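Local coordinates for protein cryptochrome DASH, chloroplastic/mitochondrial (Arabidopsis thaliana, PDB 2J4D) that repairs cyclobutane pyrimidine dimers in single-stranded DNA as a photolyase that carries FAD and a folate antenna, and may also act as a photoreceptor, at residues K21-Y26 against M110-N115; E14-A19 against L105-M110; L50-N55 against G250-G255. One frame throughout, in Å; residues are numbered along the deposited sequence.

Overall arrangement
The three contacts form one cluster on the same side of the chain's centre. Contacts 1 and 2 lie about 7 Å apart, centre to centre, and both pair helix 12-26 with helix 92-111. They share Met-110. Contact 3 lies about 10 Å from contact 1 and about 8 Å from contact 2. It joins the loop between strand 41-46 and helix 56-63 to the start of helix 252-265. The segments come in the order 14-19, 21-26, 50-55, 105-110, 110-115 and 250-255, so all three contacts cross along the chain. The N-terminal helix and a later helix are thus both fitted against the alpha/beta part of the photolyase fold.

Contact 1 of 3, residues K21-Y26 against M110-N115; sequences KTFERY and MKRGLN
A single water joins Phe-23 to Arg-112. It donates to Phe-23 O at 2.8 Å and accepts from Arg-112 NH2, also at 2.8 Å. The arginine sits where helix 92-111 of the photolyase alpha/beta fold runs out in a Schellman motif. Gly-113 is the C-prime residue there, with positive phi, and its N bonds to Met-110 O at 3.0 Å.

The Phe-23 ring reaches out from helix 12-26 and meets two basic side chains. Arg-112 NH2 comes obliquely to the root of the ring, 3.5 Å from Phe-23 CG. The guanidinium turns its edge to the phenylalanine, and the two planes stand 65° apart. Any cation-pi attraction is weak at most, since Arg-112 CZ lies 5.2 Å from the ring centroid. A bend at chi2 (-125°) followed by a straight chi3 carries the Arg-112 guanidinium out to the ring.

Lys-111 arrives differently. Its NZ lies near the ring plane, 3.6 Å from Phe-23 CE1, and so meets an edge. This ammonium is also bonded to Asn-108 OD1, one turn back on the same helix.

Beyond the two segments, the ring also packs on Leu-53, Asn-108 and Glu-252. An alanine in place of Phe-23 would remove the ring, which would probably open a gap among these residues and leave the Arg-112 guanidinium less restrained on that side. Arg-112 NH1 donates to the carbonyl oxygen of Pro-214.

Contact 2 of 3, residues E14-A19 against L105-M110; sequences EIDSVA and LRKNLM
The carboxylate of Asp-16 is the flat group of this contact, and Lys-107 meets it from one side of its plane. The ammonium stands on the syn side of OD1 but 31° out of the carboxylate plane. It therefore lies neither squarely at the edge nor over the face. The result is a salt bridge between two helices, 12-26 and 92-111, at the surface of the photolyase alpha/beta region.

Lys-107 NZ donates to Asp-16 OD1 at 3.0 Å. The second oxygen takes little part, as Asp-16 OD2 lies 4.1 Å from Lys-107 NZ. The grip is thus on one oxygen, not a two-oxygen fork. The two side chains cross at about a right angle.

The lysine spans most of the distance. Its CG is anti to the backbone N (chi1 170°), and the chain runs on nearly straight to CD. A turn at chi3 (139°), away from a fully staggered value, then brings CE and NZ to the aspartate. The contact is small: the two segments bury 61 Å² together, and both partners are partly exposed. Solvent would probably screen the attraction.

Helix 252-265 touches both helices: Ile-15 meets Ser-253, Val-18 meets Phe-260, and Asn-108 meets Glu-252. On the inner side of helix 92-111, Leu-105 and Leu-109 rest on Phe-46 of strand 41-46.

Within 14-19, one carbonyl oxygen accepts twice. Glu-14 O takes Val-18 N at 3.0 Å and Ser-17 OG at 3.1 Å, both from the same face of its carbonyl plane.

Contact 3 of 3, residues L50-N55 against G250-G255; sequences LRVLDN and GGESAG
The Glu-252 side chain runs out straight to Val-52 and Leu-53, with CG anti to the backbone N (chi1 166°) and CD continuing the line (chi2 170°). This carries its carboxylate onto the backbone of the loop 50-55. Each oxygen finds its own N-H. Val-52 N bonds to Glu-252 OE1 at 2.8 Å, on the syn side but 29° out of the carboxylate plane. Leu-53 N donates to Glu-252 OE2 at 3.0 Å, on the syn lone pair of that oxygen. A weak third bond runs from Val-52 N to OE2. The buried carboxylate is thus held by two successive peptide N-H groups, which fix its rotation.

Aliphatic atoms pack around it. Arg-51 CB lies 3.6 Å from Glu-252 CD, and Leu-53 CB lies 3.3 Å from Glu-252 OE2. A water bridges the backbones beside this grip. It donates to Leu-50 O at 2.7 Å and accepts from Glu-252 N at 3.0 Å, so it meets an N-H of the first turn of helix 252-265.

The Arg-51 guanidinium leads away and ties the loop back on itself. Its NH2 donates to Asp-54 O at 2.9 Å, with the acceptor in the guanidinium plane. Its NH1 reaches Gly-295 O outside the segments. Asn-55 ND2 adds a bond to Arg-51 O, while Asn-55 OD1 caps the N-H of Leu-58.

The side chain of Arg-51 lies about 12 Å from the bound FAD, so the contact is near the cofactor but not part of its pocket. The arrangement is a carboxylate at a helix start binding consecutive backbone N-H groups. Here it fastens helix 252-265 to the loop that follows strand 41-46 in the Rossmann-like alpha/beta domain of photolyases and cryptochromes.

Contact 1 of 3, residues K21-Y26 against M110-N115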
loop_
_atom_site.group_PDB
_atom_site.type_symbol
_atom_site.label_atom_id
_atom_site.label_comp_id
_atom_site.label_asym_id
_atom_site.label_seq_id
_atom_site.Cartn_x
_atom_site.Cartn_y
_atom_site.Cartn_z
ATOM N N LYS A 21 -4.966 21.361 -10.163
ATOM C CA LYS A 21 -6.049 21.941 -9.367
ATOM C C LYS A 21 -5.978 21.478 -7.916
ATOM O O LYS A 21 -6.204 22.261 -6.996
ATOM C CB LYS A 21 -7.418 21.579 -9.947
ATOM C CG LYS A 21 -7.666 22.161 -11.326
ATOM C CD LYS A 21 -9.151 22.265 -11.663
ATOM C CE LYS A 21 -9.861 23.333 -10.828
ATOM N NZ LYS A 21 -10.409 22.810 -9.539
ATOM N N THR A 22 -5.657 20.208 -7.709
ATOM C CA THR A 22 -5.566 19.677 -6.355
ATOM C C THR A 22 -4.399 20.297 -5.579
ATOM O O THR A 22 -4.563 20.705 -4.426
ATOM C CB THR A 22 -5.446 18.138 -6.383
ATOM O OG1 THR A 22 -6.607 17.592 -7.021
ATOM C CG2 THR A 22 -5.362 17.571 -4.968
ATOM N N PHE A 23 -3.226 20.376 -6.200
ATOM C CA PHE A 23 -2.061 20.973 -5.538
ATOM C C PHE A 23 -2.417 22.407 -5.170
ATOM O O PHE A 23 -2.070 22.908 -4.103
ATOM C CB PHE A 23 -0.847 20.964 -6.478
ATOM C CG PHE A 23 -0.288 19.585 -6.746
ATOM C CD1 PHE A 23 0.507 19.348 -7.868
ATOM C CD2 PHE A 23 -0.530 18.531 -5.866
ATOM C CE1 PHE A 23 1.054 18.082 -8.110
ATOM C CE2 PHE A 23 0.012 17.262 -6.096
ATOM C CZ PHE A 23 0.804 17.038 -7.220
ATOM N N GLU A 24 -3.131 23.053 -6.079
ATOM C CA GLU A 24 -3.574 24.427 -5.910
ATOM C C GLU A 24 -4.496 24.535 -4.697
ATOM O O GLU A 24 -4.319 25.401 -3.841
ATOM C CB GLU A 24 -4.318 24.853 -7.174
ATOM C CG GLU A 24 -4.207 26.308 -7.534
ATOM C CD GLU A 24 -4.615 26.554 -8.977
ATOM O OE1 GLU A 24 -5.808 26.349 -9.303
ATOM O OE2 GLU A 24 -3.739 26.935 -9.787
ATOM N N ARG A 25 -5.472 23.638 -4.617
ATOM C CA ARG A 25 -6.422 23.659 -3.515
ATOM C C ARG A 25 -5.788 23.547 -2.132
ATOM O O ARG A 25 -6.265 24.158 -1.181
ATOM C CB ARG A 25 -7.466 22.544 -3.676
ATOM C CG ARG A 25 -8.498 22.519 -2.542
ATOM C CD ARG A 25 -9.513 21.392 -2.683
ATOM N NE ARG A 25 -10.304 21.527 -3.902
ATOM C CZ ARG A 25 -10.145 20.770 -4.982
ATOM N NH1 ARG A 25 -9.225 19.811 -4.990
ATOM N NH2 ARG A 25 -10.897 20.980 -6.055
ATOM N N TYR A 26 -4.710 22.781 -2.014
ATOM C CA TYR A 26 -4.069 22.596 -0.716
ATOM C C TYR A 26 -2.760 23.359 -0.509
ATOM O O TYR A 26 -2.078 23.160 0.491
ATOM C CB TYR A 26 -3.838 21.100 -0.482
ATOM C CG TYR A 26 -5.132 20.325 -0.346
ATOM C CD1 TYR A 26 -5.809 20.265 0.872
ATOM C CD2 TYR A 26 -5.718 19.714 -1.452
ATOM C CE1 TYR A 26 -7.048 19.616 0.983
ATOM C CE2 TYR A 26 -6.948 19.070 -1.355
ATOM C CZ TYR A 26 -7.610 19.026 -0.137
ATOM O OH TYR A 26 -8.841 18.407 -0.051
ATOM N N MET A 110 10.231 18.915 -9.187
ATOM C CA MET A 110 10.761 19.927 -10.092
ATOM C C MET A 110 9.800 21.103 -10.242
ATOM O O MET A 110 10.225 22.253 -10.348
ATOM C CB MET A 110 11.060 19.317 -11.459
ATOM C CG MET A 110 12.203 18.324 -11.421
ATOM S SD MET A 110 12.594 17.648 -13.026
ATOM C CE MET A 110 14.280 17.234 -12.797
ATOM N N LYS A 111 8.502 20.826 -10.234
ATOM C CA LYS A 111 7.532 21.905 -10.373
ATOM C C LYS A 111 7.604 22.892 -9.214
ATOM O O LYS A 111 7.209 24.052 -9.354
ATOM C CB LYS A 111 6.121 21.337 -10.508
ATOM C CG LYS A 111 5.996 20.402 -11.699
ATOM C CD LYS A 111 4.560 20.056 -12.034
ATOM C CE LYS A 111 3.848 19.414 -10.865
ATOM N NZ LYS A 111 2.617 18.720 -11.331
ATOM N N ARG A 112 8.113 22.436 -8.074
ATOM C CA ARG A 112 8.238 23.297 -6.906
ATOM C C ARG A 112 9.672 23.806 -6.715
ATOM O O ARG A 112 10.023 24.304 -5.644
ATOM C CB ARG A 112 7.778 22.556 -5.648
ATOM C CG ARG A 112 6.439 21.858 -5.820
ATOM C CD ARG A 112 5.421 22.260 -4.775
ATOM N NE ARG A 112 4.177 21.512 -4.957
ATOM C CZ ARG A 112 3.090 21.640 -4.198
ATOM N NH1 ARG A 112 3.072 22.496 -3.183
ATOM N NH2 ARG A 112 2.014 20.901 -4.457
ATOM N N GLY A 113 10.500 23.673 -7.748
ATOM C CA GLY A 113 11.871 24.154 -7.655
ATOM C C GLY A 113 12.912 23.204 -7.085
ATOM O O GLY A 113 14.034 23.613 -6.784
ATOM N N LEU A 114 12.560 21.935 -6.924
ATOM C CA LEU A 114 13.516 20.964 -6.391
ATOM C C LEU A 114 13.769 19.904 -7.446
ATOM O O LEU A 114 13.530 20.117 -8.629
ATOM C CB LEU A 114 12.952 20.294 -5.126
ATOM C CG LEU A 114 12.709 21.172 -3.896
ATOM C CD1 LEU A 114 11.919 20.393 -2.851
ATOM C CD2 LEU A 114 14.046 21.635 -3.320
ATOM N N ASN A 115 14.268 18.758 -7.007
ATOM C CA ASN A 115 14.506 17.635 -7.899
ATOM C C ASN A 115 14.677 16.440 -6.978
ATOM O O ASN A 115 14.687 16.593 -5.760
ATOM C CB ASN A 115 15.779 17.824 -8.723
ATOM C CG ASN A 115 15.816 16.922 -9.953
ATOM O OD1 ASN A 115 15.158 15.881 -10.002
ATOM N ND2 ASN A 115 16.598 17.318 -10.950
HETATM O O HOH W 1 0.170 22.087 -2.718
#

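Contact 2 of 3, residues E14-A19 against L105-M110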
loop_
_atom_site.group_PDB
_atom_site.type_symbol
_atom_site.label_atom_id
_atom_site.label_comp_id
_atom_site.label_asym_id
_atom_site.label_seq_id
_atom_site.Cartn_x
_atom_site.Cartn_y
_atom_site.Cartn_z
ATOM N N GLU A 14 -5.921 15.010 -18.501
ATOM C CA GLU A 14 -6.862 15.104 -17.395
ATOM C C GLU A 14 -6.130 14.927 -16.074
ATOM O O GLU A 14 -6.406 15.628 -15.104
ATOM C CB GLU A 14 -7.932 14.029 -17.511
ATOM C CG GLU A 14 -8.875 14.217 -18.677
ATOM C CD GLU A 14 -9.945 13.153 -18.702
ATOM O OE1 GLU A 14 -9.591 11.961 -18.804
ATOM O OE2 GLU A 14 -11.139 13.507 -18.613
ATOM N N ILE A 15 -5.204 13.974 -16.039
ATOM C CA ILE A 15 -4.438 13.733 -14.827
ATOM C C ILE A 15 -3.632 14.977 -14.497
ATOM O O ILE A 15 -3.597 15.409 -13.353
ATOM C CB ILE A 15 -3.485 12.524 -14.985
ATOM C CG1 ILE A 15 -4.296 11.231 -15.066
ATOM C CG2 ILE A 15 -2.515 12.458 -13.807
ATOM C CD1 ILE A 15 -3.445 9.997 -15.315
ATOM N N ASP A 16 -2.995 15.576 -15.500
ATOM C CA ASP A 16 -2.202 16.769 -15.233
ATOM C C ASP A 16 -3.019 17.968 -14.748
ATOM O O ASP A 16 -2.572 18.705 -13.867
ATOM C CB ASP A 16 -1.379 17.164 -16.466
ATOM C CG ASP A 16 -0.251 16.187 -16.749
ATOM O OD1 ASP A 16 0.225 15.534 -15.793
ATOM O OD2 ASP A 16 0.174 16.082 -17.921
ATOM N N SER A 17 -4.214 18.174 -15.299
ATOM C CA SER A 17 -5.013 19.319 -14.866
ATOM C C SER A 17 -5.618 19.093 -13.482
ATOM O O SER A 17 -5.737 20.032 -12.691
ATOM C CB SER A 17 -6.119 19.639 -15.881
ATOM O OG SER A 17 -7.032 18.567 -15.997
ATOM N N VAL A 18 -6.004 17.853 -13.192
ATOM C CA VAL A 18 -6.575 17.536 -11.886
ATOM C C VAL A 18 -5.502 17.688 -10.806
ATOM O O VAL A 18 -5.771 18.198 -9.722
ATOM C CB VAL A 18 -7.138 16.094 -11.848
ATOM C CG1 VAL A 18 -7.496 15.707 -10.419
ATOM C CG2 VAL A 18 -8.376 16.009 -12.724
ATOM N N ALA A 19 -4.287 17.249 -11.114
ATOM C CA ALA A 19 -3.179 17.354 -10.171
ATOM C C ALA A 19 -2.902 18.830 -9.883
ATOM O O ALA A 19 -2.726 19.228 -8.732
ATOM C CB ALA A 19 -1.928 16.681 -10.748
ATOM N N LEU A 105 7.317 11.612 -8.918
ATOM C CA LEU A 105 7.795 12.393 -7.779
ATOM C C LEU A 105 8.845 13.401 -8.250
ATOM O O LEU A 105 8.808 14.568 -7.869
ATOM C CB LEU A 105 8.400 11.479 -6.700
ATOM C CG LEU A 105 9.037 12.185 -5.491
ATOM C CD1 LEU A 105 8.025 13.113 -4.807
ATOM C CD2 LEU A 105 9.530 11.126 -4.498
ATOM N N ARG A 106 9.788 12.952 -9.067
ATOM C CA ARG A 106 10.801 13.873 -9.576
ATOM C C ARG A 106 10.101 15.017 -10.315
ATOM O O ARG A 106 10.425 16.181 -10.126
ATOM C CB ARG A 106 11.761 13.143 -10.521
ATOM C CG ARG A 106 12.603 14.070 -11.402
ATOM C CD ARG A 106 13.670 13.291 -12.163
ATOM N NE ARG A 106 14.821 12.999 -11.310
ATOM C CZ ARG A 106 15.784 12.129 -11.605
ATOM N NH1 ARG A 106 15.749 11.438 -12.741
ATOM N NH2 ARG A 106 16.799 11.963 -10.766
ATOM N N LYS A 107 9.133 14.677 -11.156
ATOM C CA LYS A 107 8.406 15.689 -11.910
ATOM C C LYS A 107 7.722 16.704 -10.995
ATOM O O LYS A 107 7.822 17.914 -11.209
ATOM C CB LYS A 107 7.373 15.012 -12.809
ATOM C CG LYS A 107 6.391 15.956 -13.478
ATOM C CD LYS A 107 5.470 15.186 -14.412
ATOM C CE LYS A 107 4.030 15.682 -14.323
ATOM N NZ LYS A 107 3.132 14.938 -15.256
ATOM N N ASN A 108 7.026 16.221 -9.972
ATOM C CA ASN A 108 6.326 17.122 -9.064
ATOM C C ASN A 108 7.268 17.936 -8.182
ATOM O O ASN A 108 6.949 19.067 -7.804
ATOM C CB ASN A 108 5.324 16.340 -8.212
ATOM C CG ASN A 108 4.155 15.838 -9.032
ATOM O OD1 ASN A 108 3.651 16.560 -9.894
ATOM N ND2 ASN A 108 3.711 14.611 -8.773
ATOM N N LEU A 109 8.427 17.373 -7.852
ATOM C CA LEU A 109 9.391 18.114 -7.049
ATOM C C LEU A 109 9.952 19.236 -7.927
ATOM O O LEU A 109 10.114 20.377 -7.479
ATOM C CB LEU A 109 10.518 17.192 -6.568
ATOM C CG LEU A 109 10.116 16.264 -5.416
ATOM C CD1 LEU A 109 11.227 15.256 -5.153
ATOM C CD2 LEU A 109 9.842 17.094 -4.171
ATOM N N MET A 110 10.231 18.915 -9.187
ATOM C CA MET A 110 10.761 19.927 -10.092
ATOM C C MET A 110 9.800 21.103 -10.242
ATOM O O MET A 110 10.225 22.253 -10.348
ATOM C CB MET A 110 11.060 19.317 -11.459
ATOM C CG MET A 110 12.203 18.324 -11.421
ATOM S SD MET A 110 12.594 17.648 -13.026
ATOM C CE MET A 110 14.280 17.234 -12.797
#

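Contact 3 of 3, residues L50-N55 against G250-G255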
loop_
_atom_site.group_PDB
_atom_site.type_symbol
_atom_site.label_atom_id
_atom_site.label_comp_id
_atom_site.label_asym_id
_atom_site.label_seq_id
_atom_site.Cartn_x
_atom_site.Cartn_y
_atom_site.Cartn_z
ATOM N N LEU A 50 6.092 8.731 -1.291
ATOM C CA LEU A 50 6.399 9.353 -2.581
ATOM C C LEU A 50 5.381 10.388 -3.055
ATOM O O LEU A 50 4.679 10.189 -4.051
ATOM C CB LEU A 50 6.585 8.257 -3.643
ATOM C CG LEU A 50 7.515 7.123 -3.184
ATOM C CD1 LEU A 50 7.677 6.095 -4.305
ATOM C CD2 LEU A 50 8.867 7.700 -2.765
ATOM N N ARG A 51 5.315 11.505 -2.339
ATOM C CA ARG A 51 4.377 12.573 -2.678
ATOM C C ARG A 51 4.892 13.888 -2.125
ATOM O O ARG A 51 5.794 13.911 -1.276
ATOM C CB ARG A 51 3.002 12.314 -2.044
ATOM C CG ARG A 51 3.042 12.358 -0.504
ATOM C CD ARG A 51 1.670 12.222 0.150
ATOM N NE ARG A 51 1.766 12.441 1.600
ATOM C CZ ARG A 51 2.205 11.537 2.476
ATOM N NH1 ARG A 51 2.577 10.325 2.066
ATOM N NH2 ARG A 51 2.311 11.854 3.762
ATOM N N VAL A 52 4.296 14.974 -2.610
ATOM C CA VAL A 52 4.619 16.316 -2.166
ATOM C C VAL A 52 3.494 16.763 -1.231
ATOM O O VAL A 52 3.748 17.315 -0.162
ATOM C CB VAL A 52 4.713 17.290 -3.362
ATOM C CG1 VAL A 52 4.845 18.719 -2.869
ATOM C CG2 VAL A 52 5.903 16.924 -4.223
ATOM N N LEU A 53 2.249 16.498 -1.618
ATOM C CA LEU A 53 1.104 16.891 -0.793
ATOM C C LEU A 53 1.091 16.272 0.600
ATOM O O LEU A 53 1.470 15.113 0.783
ATOM C CB LEU A 53 -0.220 16.510 -1.465
ATOM C CG LEU A 53 -0.874 17.405 -2.514
ATOM C CD1 LEU A 53 -2.227 16.820 -2.874
ATOM C CD2 LEU A 53 -1.050 18.816 -1.970
ATOM N N ASP A 54 0.639 17.058 1.573
ATOM C CA ASP A 54 0.496 16.591 2.945
ATOM C C ASP A 54 1.664 15.723 3.402
ATOM O O ASP A 54 1.471 14.635 3.953
ATOM C CB ASP A 54 -0.826 15.818 3.057
ATOM C CG ASP A 54 -1.120 15.358 4.471
ATOM O OD1 ASP A 54 -0.825 16.115 5.416
ATOM O OD2 ASP A 54 -1.662 14.247 4.635
ATOM N N ASN A 55 2.875 16.214 3.169
ATOM C CA ASN A 55 4.088 15.499 3.545
ATOM C C ASN A 55 4.792 16.272 4.661
ATOM O O ASN A 55 5.464 17.269 4.389
ATOM C CB ASN A 55 5.028 15.389 2.337
ATOM C CG ASN A 55 6.233 14.505 2.616
ATOM O OD1 ASN A 55 6.744 14.474 3.727
ATOM N ND2 ASN A 55 6.695 13.794 1.601
ATOM N N GLY A 250 1.251 4.250 -11.527
ATOM C CA GLY A 250 1.996 4.778 -10.398
ATOM C C GLY A 250 2.111 6.286 -10.318
ATOM O O GLY A 250 1.975 6.994 -11.320
ATOM N N GLY A 251 2.335 6.781 -9.104
ATOM C CA GLY A 251 2.523 8.206 -8.902
ATOM C C GLY A 251 1.445 9.001 -8.192
ATOM O O GLY A 251 0.261 8.673 -8.237
ATOM N N GLU A 252 1.883 10.067 -7.533
ATOM C CA GLU A 252 0.985 10.973 -6.833
ATOM C C GLU A 252 -0.029 11.596 -7.802
ATOM O O GLU A 252 -1.211 11.710 -7.478
ATOM C CB GLU A 252 1.798 12.075 -6.151
ATOM C CG GLU A 252 0.980 13.269 -5.659
ATOM C CD GLU A 252 1.800 14.222 -4.786
ATOM O OE1 GLU A 252 3.017 14.373 -5.031
ATOM O OE2 GLU A 252 1.226 14.831 -3.861
ATOM N N SER A 253 0.424 12.003 -8.986
ATOM C CA SER A 253 -0.489 12.608 -9.954
ATOM C C SER A 253 -1.647 11.671 -10.269
ATOM O O SER A 253 -2.810 12.068 -10.215
ATOM C CB SER A 253 0.250 12.958 -11.243
ATOM O OG SER A 253 1.268 13.905 -10.978
ATOM N N ALA A 254 -1.325 10.422 -10.591
ATOM C CA ALA A 254 -2.351 9.441 -10.902
ATOM C C ALA A 254 -3.186 9.149 -9.661
ATOM O O ALA A 254 -4.397 8.940 -9.747
ATOM C CB ALA A 254 -1.706 8.152 -11.430
ATOM N N GLY A 255 -2.540 9.148 -8.500
ATOM C CA GLY A 255 -3.266 8.881 -7.274
ATOM C C GLY A 255 -4.337 9.910 -6.963
ATOM O O GLY A 255 -5.476 9.551 -6.665
HETATM O O HOH W 2 4.824 10.104 -6.750
#